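Side-chain contacts in transcriptional activator PlcR protein (Bacillus thuringiensis, PDB 3U3W), which activates transcription of virulence genes by binding DNA in response to the quorum-sensing signal peptide PapR: residues Glu179-Gln184 and Glu192-Lys197; Ala205-Ser210 and Tyr239-Glu244. One frame throughout, in Å; residues are numbered along the deposited sequence.

Contact 1 (Glu179-Gln184 and Glu192-Lys197)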
ATOM      1  N   GLU A 179       0.807  22.709   6.804  1.00 37.96           N
ATOM      2  CA  GLU A 179       0.547  23.196   5.457  1.00 33.31           C
ATOM      3  C   GLU A 179       1.750  22.969   4.540  1.00 29.18           C
ATOM      4  O   GLU A 179       1.571  22.600   3.391  1.00 36.33           O
ATOM      5  CB  GLU A 179       0.145  24.667   5.466  1.00 33.63           C
ATOM      6  CG  GLU A 179      -1.175  24.946   6.168  1.00 39.82           C
ATOM      7  CD  GLU A 179      -1.545  26.419   6.110  1.00 43.64           C
ATOM      8  OE1 GLU A 179      -0.678  27.227   5.718  1.00 36.73           O
ATOM      9  OE2 GLU A 179      -2.700  26.766   6.441  1.00 43.47           O
ATOM     10  N   GLN A 180       2.968  23.175   5.032  1.00 30.61           N
ATOM     11  CA  GLN A 180       4.148  22.915   4.199  1.00 33.23           C
ATOM     12  C   GLN A 180       4.259  21.449   3.805  1.00 36.57           C
ATOM     13  O   GLN A 180       4.664  21.148   2.685  1.00 37.57           O
ATOM     14  CB  GLN A 180       5.442  23.302   4.902  1.00 26.36           C
ATOM     15  CG  GLN A 180       5.893  24.734   4.781  1.00 49.44           C
ATOM     16  CD  GLN A 180       7.060  25.007   5.723  1.00 73.17           C
ATOM     17  OE1 GLN A 180       6.967  25.862   6.611  1.00 70.41           O
ATOM     18  NE2 GLN A 180       8.155  24.254   5.555  1.00 65.22           N
ATOM     19  N   ILE A 181       3.941  20.544   4.735  1.00 33.45           N
ATOM     20  CA  ILE A 181       3.992  19.099   4.459  1.00 37.20           C
ATOM     21  C   ILE A 181       2.986  18.684   3.385  1.00 26.37           C
ATOM     22  O   ILE A 181       3.332  17.970   2.439  1.00 38.14           O
ATOM     23  CB  ILE A 181       3.799  18.227   5.741  1.00 32.85           C
ATOM     24  CG1 ILE A 181       4.930  18.476   6.736  1.00 23.17           C
ATOM     25  CG2 ILE A 181       3.729  16.736   5.384  1.00 25.10           C
ATOM     26  CD1 ILE A 181       4.575  18.166   8.174  1.00 19.15           C
ATOM     27  N   LEU A 182       1.744  19.134   3.518  1.00 29.96           N
ATOM     28  CA  LEU A 182       0.719  18.846   2.509  1.00 33.18           C
ATOM     29  C   LEU A 182       1.125  19.337   1.125  1.00 36.57           C
ATOM     30  O   LEU A 182       0.805  18.699   0.122  1.00 33.16           O
ATOM     31  CB  LEU A 182      -0.632  19.441   2.909  1.00 25.99           C
ATOM     32  CG  LEU A 182      -1.186  18.805   4.192  1.00 34.39           C
ATOM     33  CD1 LEU A 182      -2.396  19.556   4.731  1.00 29.91           C
ATOM     34  CD2 LEU A 182      -1.498  17.321   3.970  1.00 28.96           C
ATOM     35  N   LYS A 183       1.837  20.462   1.089  1.00 34.06           N
ATOM     36  CA  LYS A 183       2.331  21.062  -0.148  1.00 39.94           C
ATOM     37  C   LYS A 183       3.456  20.234  -0.776  1.00 38.45           C
ATOM     38  O   LYS A 183       3.445  19.966  -1.976  1.00 44.56           O
ATOM     39  CB  LYS A 183       2.798  22.502   0.119  1.00 45.53           C
ATOM     40  CG  LYS A 183       3.246  23.277  -1.117  1.00 49.59           C
ATOM     41  CD  LYS A 183       3.500  24.750  -0.792  1.00 68.92           C
ATOM     42  CE  LYS A 183       3.719  25.585  -2.062  1.00 93.74           C
ATOM     43  NZ  LYS A 183       4.810  25.063  -2.944  1.00 96.21           N
ATOM     44  N   GLN A 184       4.422  19.840   0.045  1.00 35.09           N
ATOM     45  CA  GLN A 184       5.496  18.954  -0.383  1.00 37.70           C
ATOM     46  C   GLN A 184       4.962  17.610  -0.867  1.00 44.31           C
ATOM     47  O   GLN A 184       5.568  16.995  -1.737  1.00 42.44           O
ATOM     48  CB  GLN A 184       6.504  18.739   0.754  1.00 43.20           C
ATOM     49  CG  GLN A 184       7.256  20.004   1.172  1.00 45.79           C
ATOM     50  CD  GLN A 184       8.119  19.802   2.411  1.00 49.09           C
ATOM     51  OE1 GLN A 184       9.082  19.039   2.389  1.00 70.32           O
ATOM     52  NE2 GLN A 184       7.779  20.495   3.493  1.00 43.44           N
ATOM     53  N   GLU A 192      -1.069   8.237   0.250  1.00 41.62           N
ATOM     54  CA  GLU A 192      -2.327   8.798   0.720  1.00 36.56           C
ATOM     55  C   GLU A 192      -2.640   8.501   2.198  1.00 30.90           C
ATOM     56  O   GLU A 192      -3.312   9.298   2.864  1.00 23.37           O
ATOM     57  CB  GLU A 192      -3.472   8.421  -0.225  1.00 37.37           C
ATOM     58  CG  GLU A 192      -3.154   8.776  -1.678  1.00 48.39           C
ATOM     59  CD  GLU A 192      -4.380   9.116  -2.505  1.00 69.01           C
ATOM     60  OE1 GLU A 192      -4.852  10.280  -2.434  1.00 47.89           O
ATOM     61  OE2 GLU A 192      -4.858   8.220  -3.242  1.00 74.38           O
ATOM     62  N   GLU A 193      -2.137   7.384   2.719  1.00 28.20           N
ATOM     63  CA  GLU A 193      -2.206   7.157   4.164  1.00 32.32           C
ATOM     64  C   GLU A 193      -1.518   8.267   4.952  1.00 31.56           C
ATOM     65  O   GLU A 193      -2.085   8.773   5.919  1.00 23.09           O
ATOM     66  CB  GLU A 193      -1.640   5.805   4.560  1.00 29.44           C
ATOM     67  CG  GLU A 193      -2.685   4.691   4.570  1.00 41.63           C
ATOM     68  CD  GLU A 193      -2.053   3.309   4.616  1.00 80.75           C
ATOM     69  OE1 GLU A 193      -0.849   3.182   4.278  1.00 80.36           O
ATOM     70  OE2 GLU A 193      -2.762   2.348   4.995  1.00 95.12           O
ATOM     71  N   PHE A 194      -0.317   8.665   4.529  1.00 28.98           N
ATOM     72  CA  PHE A 194       0.376   9.761   5.200  1.00 36.37           C
ATOM     73  C   PHE A 194      -0.406  11.085   5.122  1.00 24.31           C
ATOM     74  O   PHE A 194      -0.546  11.785   6.118  1.00 26.60           O
ATOM     75  CB  PHE A 194       1.806   9.943   4.680  1.00 29.73           C
ATOM     76  CG  PHE A 194       2.598  10.955   5.460  1.00 26.67           C
ATOM     77  CD1 PHE A 194       2.715  10.849   6.842  1.00 25.56           C
ATOM     78  CD2 PHE A 194       3.216  12.021   4.818  1.00 35.17           C
ATOM     79  CE1 PHE A 194       3.434  11.784   7.560  1.00 26.10           C
ATOM     80  CE2 PHE A 194       3.941  12.973   5.530  1.00 22.33           C
ATOM     81  CZ  PHE A 194       4.052  12.857   6.894  1.00 27.13           C
ATOM     82  N   ASP A 195      -0.909  11.400   3.936  1.00 20.32           N
ATOM     83  CA  ASP A 195      -1.786  12.539   3.703  1.00 23.54           C
ATOM     84  C   ASP A 195      -2.919  12.557   4.732  1.00 30.99           C
ATOM     85  O   ASP A 195      -3.240  13.604   5.301  1.00 27.13           O
ATOM     86  CB  ASP A 195      -2.370  12.425   2.287  1.00 26.04           C
ATOM     87  CG  ASP A 195      -2.855  13.761   1.714  1.00 55.55           C
ATOM     88  OD1 ASP A 195      -2.158  14.306   0.829  1.00 72.87           O
ATOM     89  OD2 ASP A 195      -3.938  14.252   2.115  1.00 42.91           O
ATOM     90  N   VAL A 196      -3.530  11.396   4.967  1.00 22.25           N
ATOM     91  CA  VAL A 196      -4.638  11.315   5.901  1.00 20.53           C
ATOM     92  C   VAL A 196      -4.147  11.630   7.308  1.00 29.40           C
ATOM     93  O   VAL A 196      -4.824  12.305   8.087  1.00 28.48           O
ATOM     94  CB  VAL A 196      -5.304   9.912   5.900  1.00 30.54           C
ATOM     95  CG1 VAL A 196      -6.207   9.744   7.098  1.00 18.63           C
ATOM     96  CG2 VAL A 196      -6.080   9.689   4.623  1.00 23.36           C
ATOM     97  N   LYS A 197      -2.965  11.125   7.634  1.00 21.22           N
ATOM     98  CA  LYS A 197      -2.428  11.315   8.950  1.00 20.44           C
ATOM     99  C   LYS A 197      -2.101  12.804   9.198  1.00 29.06           C
ATOM    100  O   LYS A 197      -2.441  13.352  10.250  1.00 18.88           O
ATOM    101  CB  LYS A 197      -1.186  10.447   9.141  1.00 24.36           C
ATOM    102  CG  LYS A 197      -0.460  10.764  10.430  1.00 26.48           C
ATOM    103  CD  LYS A 197       0.904  10.109  10.495  1.00 25.69           C
ATOM    104  CE  LYS A 197       0.788   8.620  10.757  1.00 35.10           C
ATOM    105  NZ  LYS A 197       2.127   8.006  10.923  1.00 45.49           N
TER
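I181 and F194 make the apolar part of this contact between two successive, roughly antiparallel helices of the TPR-like domain. The CG2 methyl of I181 approaches the ring of F194 obliquely, 3.8 Å from CE2 and 4.2 Å from CZ, and the two side chains cross at about a right angle. In I181 that methyl is anti to the backbone N, which directs the short branch at the facing helix. F194 likewise has CG anti to its own N (chi1 -173°), a torsion that brings the ring back across the gap. A branched aliphatic and a flat aromatic both suit a buried place where carbon atoms make the contact.

The second meeting is looser and mixed in character. L182 CD2 lies 4.3 Å from both the O and the OD2 of D195, so an apolar methyl only loosely neighbours a partly exposed acid. The carboxylate has its real partner one turn on, in a salt bridge from OD2 to R199.

Helix 153-167 packs against the apolar pair: Y156 meets F194 edge-to-face, and E158 touches I181. Beside the second helix, helix 212-228 packs through I225 against D195 and V196.

Contact 2 (Ala205-Ser210 and Tyr239-Glu244)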
ATOM      1  N   ALA A 205      -4.737  20.538  15.480  1.00 24.33           N
ATOM      2  CA  ALA A 205      -4.141  21.859  15.670  1.00 30.81           C
ATOM      3  C   ALA A 205      -5.094  23.045  15.352  1.00 31.74           C
ATOM      4  O   ALA A 205      -5.155  24.016  16.105  1.00 30.17           O
ATOM      5  CB  ALA A 205      -2.827  21.971  14.869  1.00 22.60           C
ATOM      6  N   LEU A 206      -5.818  22.958  14.240  1.00 29.57           N
ATOM      7  CA  LEU A 206      -6.828  23.950  13.884  1.00 27.52           C
ATOM      8  C   LEU A 206      -7.887  24.037  14.973  1.00 37.70           C
ATOM      9  O   LEU A 206      -8.298  25.138  15.373  1.00 32.18           O
ATOM     10  CB  LEU A 206      -7.467  23.630  12.516  1.00 26.51           C
ATOM     11  CG  LEU A 206      -6.494  23.791  11.332  1.00 33.64           C
ATOM     12  CD1 LEU A 206      -6.900  23.012  10.090  1.00 25.16           C
ATOM     13  CD2 LEU A 206      -6.287  25.268  10.991  1.00 29.05           C
ATOM     14  N   TYR A 207      -8.321  22.876  15.458  1.00 34.57           N
ATOM     15  CA  TYR A 207      -9.309  22.826  16.527  1.00 28.99           C
ATOM     16  C   TYR A 207      -8.767  23.494  17.802  1.00 35.77           C
ATOM     17  O   TYR A 207      -9.484  24.227  18.473  1.00 33.44           O
ATOM     18  CB  TYR A 207      -9.715  21.383  16.807  1.00 22.66           C
ATOM     19  CG  TYR A 207     -10.784  21.202  17.876  1.00 24.60           C
ATOM     20  CD1 TYR A 207     -10.480  21.337  19.238  1.00 32.67           C
ATOM     21  CD2 TYR A 207     -12.092  20.870  17.526  1.00 18.59           C
ATOM     22  CE1 TYR A 207     -11.456  21.154  20.212  1.00 29.35           C
ATOM     23  CE2 TYR A 207     -13.070  20.701  18.482  1.00 28.47           C
ATOM     24  CZ  TYR A 207     -12.748  20.837  19.826  1.00 28.95           C
ATOM     25  OH  TYR A 207     -13.735  20.651  20.771  1.00 49.24           O
ATOM     26  N   LEU A 208      -7.506  23.242  18.142  1.00 31.72           N
ATOM     27  CA  LEU A 208      -6.951  23.812  19.371  1.00 30.26           C
ATOM     28  C   LEU A 208      -6.869  25.339  19.248  1.00 46.42           C
ATOM     29  O   LEU A 208      -6.915  26.053  20.250  1.00 32.65           O
ATOM     30  CB  LEU A 208      -5.574  23.221  19.701  1.00 27.82           C
ATOM     31  CG  LEU A 208      -5.523  21.768  20.199  1.00 43.20           C
ATOM     32  CD1 LEU A 208      -4.077  21.285  20.308  1.00 26.59           C
ATOM     33  CD2 LEU A 208      -6.258  21.597  21.545  1.00 24.40           C
ATOM     34  N   ASP A 209      -6.758  25.812  18.003  1.00 37.15           N
ATOM     35  CA  ASP A 209      -6.730  27.225  17.660  1.00 30.42           C
ATOM     36  C   ASP A 209      -8.137  27.805  17.449  1.00 33.33           C
ATOM     37  O   ASP A 209      -8.290  28.924  16.960  1.00 38.25           O
ATOM     38  CB  ASP A 209      -5.898  27.427  16.389  1.00 37.99           C
ATOM     39  CG  ASP A 209      -5.199  28.782  16.343  1.00 36.06           C
ATOM     40  OD1 ASP A 209      -5.072  29.423  17.409  1.00 41.71           O
ATOM     41  OD2 ASP A 209      -4.766  29.194  15.241  1.00 36.94           O
ATOM     42  N   SER A 210      -9.154  27.032  17.809  1.00 36.51           N
ATOM     43  CA  SER A 210     -10.556  27.463  17.724  1.00 34.36           C
ATOM     44  C   SER A 210     -11.071  27.649  16.296  1.00 31.03           C
ATOM     45  O   SER A 210     -12.130  28.238  16.099  1.00 43.32           O
ATOM     46  CB  SER A 210     -10.767  28.769  18.510  1.00 39.40           C
ATOM     47  OG  SER A 210     -10.377  28.632  19.858  1.00 42.50           O
ATOM     48  N   TYR A 239     -13.627  10.329  12.761  1.00 27.50           N
ATOM     49  CA  TYR A 239     -15.004  10.457  13.211  1.00 33.10           C
ATOM     50  C   TYR A 239     -15.123  11.100  14.575  1.00 31.77           C
ATOM     51  O   TYR A 239     -16.052  11.856  14.811  1.00 33.78           O
ATOM     52  CB  TYR A 239     -15.720   9.109  13.227  1.00 28.45           C
ATOM     53  CG  TYR A 239     -16.131   8.689  11.852  1.00 29.83           C
ATOM     54  CD1 TYR A 239     -16.998   9.469  11.101  1.00 29.55           C
ATOM     55  CD2 TYR A 239     -15.622   7.536  11.286  1.00 31.66           C
ATOM     56  CE1 TYR A 239     -17.363   9.101   9.822  1.00 28.48           C
ATOM     57  CE2 TYR A 239     -15.975   7.159  10.017  1.00 37.24           C
ATOM     58  CZ  TYR A 239     -16.848   7.943   9.288  1.00 36.38           C
ATOM     59  OH  TYR A 239     -17.191   7.545   8.018  1.00 45.33           O
ATOM     60  N   TYR A 240     -14.198  10.774  15.471  1.00 24.21           N
ATOM     61  CA  TYR A 240     -14.199  11.356  16.797  1.00 29.15           C
ATOM     62  C   TYR A 240     -13.952  12.866  16.643  1.00 37.85           C
ATOM     63  O   TYR A 240     -14.737  13.696  17.119  1.00 36.13           O
ATOM     64  CB  TYR A 240     -13.130  10.685  17.686  1.00 20.93           C
ATOM     65  CG  TYR A 240     -13.004  11.319  19.056  1.00 35.76           C
ATOM     66  CD1 TYR A 240     -13.792  10.885  20.122  1.00 39.14           C
ATOM     67  CD2 TYR A 240     -12.111  12.371  19.283  1.00 32.88           C
ATOM     68  CE1 TYR A 240     -13.691  11.482  21.376  1.00 47.80           C
ATOM     69  CE2 TYR A 240     -12.001  12.963  20.540  1.00 27.19           C
ATOM     70  CZ  TYR A 240     -12.792  12.518  21.573  1.00 32.83           C
ATOM     71  OH  TYR A 240     -12.687  13.107  22.802  1.00 53.99           O
ATOM     72  N   GLN A 241     -12.873  13.213  15.952  1.00 21.62           N
ATOM     73  CA  GLN A 241     -12.570  14.605  15.676  1.00 26.63           C
ATOM     74  C   GLN A 241     -13.730  15.355  15.017  1.00 38.69           C
ATOM     75  O   GLN A 241     -13.957  16.532  15.298  1.00 36.70           O
ATOM     76  CB  GLN A 241     -11.333  14.725  14.801  1.00 23.86           C
ATOM     77  CG  GLN A 241     -10.823  16.132  14.759  1.00 24.45           C
ATOM     78  CD  GLN A 241     -10.546  16.626  16.152  1.00 29.58           C
ATOM     79  OE1 GLN A 241      -9.836  15.973  16.920  1.00 38.78           O
ATOM     80  NE2 GLN A 241     -11.135  17.758  16.508  1.00 39.96           N
ATOM     81  N   ARG A 242     -14.458  14.680  14.135  1.00 31.71           N
ATOM     82  CA  ARG A 242     -15.551  15.321  13.431  1.00 30.21           C
ATOM     83  C   ARG A 242     -16.711  15.541  14.394  1.00 39.88           C
ATOM     84  O   ARG A 242     -17.366  16.578  14.357  1.00 41.18           O
ATOM     85  CB  ARG A 242     -15.952  14.542  12.174  1.00 30.78           C
ATOM     86  CG  ARG A 242     -17.325  13.907  12.189  1.00 45.78           C
ATOM     87  CD  ARG A 242     -18.238  14.397  11.058  1.00 37.16           C
ATOM     88  NE  ARG A 242     -17.830  14.003   9.708  1.00 44.84           N
ATOM     89  CZ  ARG A 242     -18.366  12.997   9.011  1.00 62.84           C
ATOM     90  NH1 ARG A 242     -19.329  12.267   9.557  1.00 59.17           N
ATOM     91  NH2 ARG A 242     -17.939  12.711   7.767  1.00 32.83           N
ATOM     92  N   GLY A 243     -16.939  14.587  15.287  1.00 32.79           N
ATOM     93  CA  GLY A 243     -17.869  14.800  16.383  1.00 38.11           C
ATOM     94  C   GLY A 243     -17.493  16.015  17.239  1.00 44.85           C
ATOM     95  O   GLY A 243     -18.357  16.814  17.602  1.00 36.52           O
ATOM     96  N   GLU A 244     -16.209  16.148  17.572  1.00 33.55           N
ATOM     97  CA  GLU A 244     -15.718  17.313  18.306  1.00 31.94           C
ATOM     98  C   GLU A 244     -16.062  18.611  17.565  1.00 37.05           C
ATOM     99  O   GLU A 244     -16.563  19.558  18.160  1.00 36.19           O
ATOM    100  CB  GLU A 244     -14.202  17.245  18.506  1.00 26.74           C
ATOM    101  CG  GLU A 244     -13.705  16.091  19.359  1.00 40.51           C
ATOM    102  CD  GLU A 244     -13.859  16.360  20.839  1.00 43.66           C
ATOM    103  OE1 GLU A 244     -12.921  16.935  21.440  1.00 45.52           O
ATOM    104  OE2 GLU A 244     -14.922  16.007  21.396  1.00 43.29           O
TER
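Y207 bridges to Q241 and E244 in a buried, mixed polar-aromatic contact between two helices of the TPR-like superhelix. Helix 192-208 and helix 235-248 run roughly parallel here, with helix 212-228 between them in sequence, as expected where helical hairpins repeat. Y207 sits in the last turn of its helix, which a Schellman motif ends with S210 at positive phi as the C-prime residue. The ring can span the gap because CG is anti to the backbone N (chi1 -178°) and CB already points at the other helix.

A tyrosine suits this position: its ring offers carbon surface to Q241 and E244, while its hydroxyl makes a weak hydrogen bond with K248 NZ. Y212 adds an edge-to-face stack. The amide of Q241, bent at chi2, approaches the ring obliquely, with its plane 71° from the ring's and NE2 3.4 Å from Y207 CD2; no hydrogen bond forms. E244 OE2 has a hydrogen bond with Y260 and salt bridges with R247 and K282, while its CB meets the tyrosine. E244 CB comes to 3.6 Å from Y207 CE2, and the carbonyl O of E244 lies in the ring plane at its edge, 3.7 Å from the same carbon.

Both contacts use helix 192-208, contact 1 near its start and contact 2 at its end; their centres lie about 17 Å apart and the two contacts do not touch. Contact 1 joins this helix to the one before it, contact 2 to the second helix after it, so the same helix packs against both an earlier and a later one. Contact 1 lies nearer the middle of the chain and is only partly buried, its apolar pair giving way to an acid. Contact 2 is farther out yet buried, and it brings an aromatic ring against an amide and the stem of a glutamate. The bound peptide touches residues of both pairs of segments, though not the side chains that make the contacts.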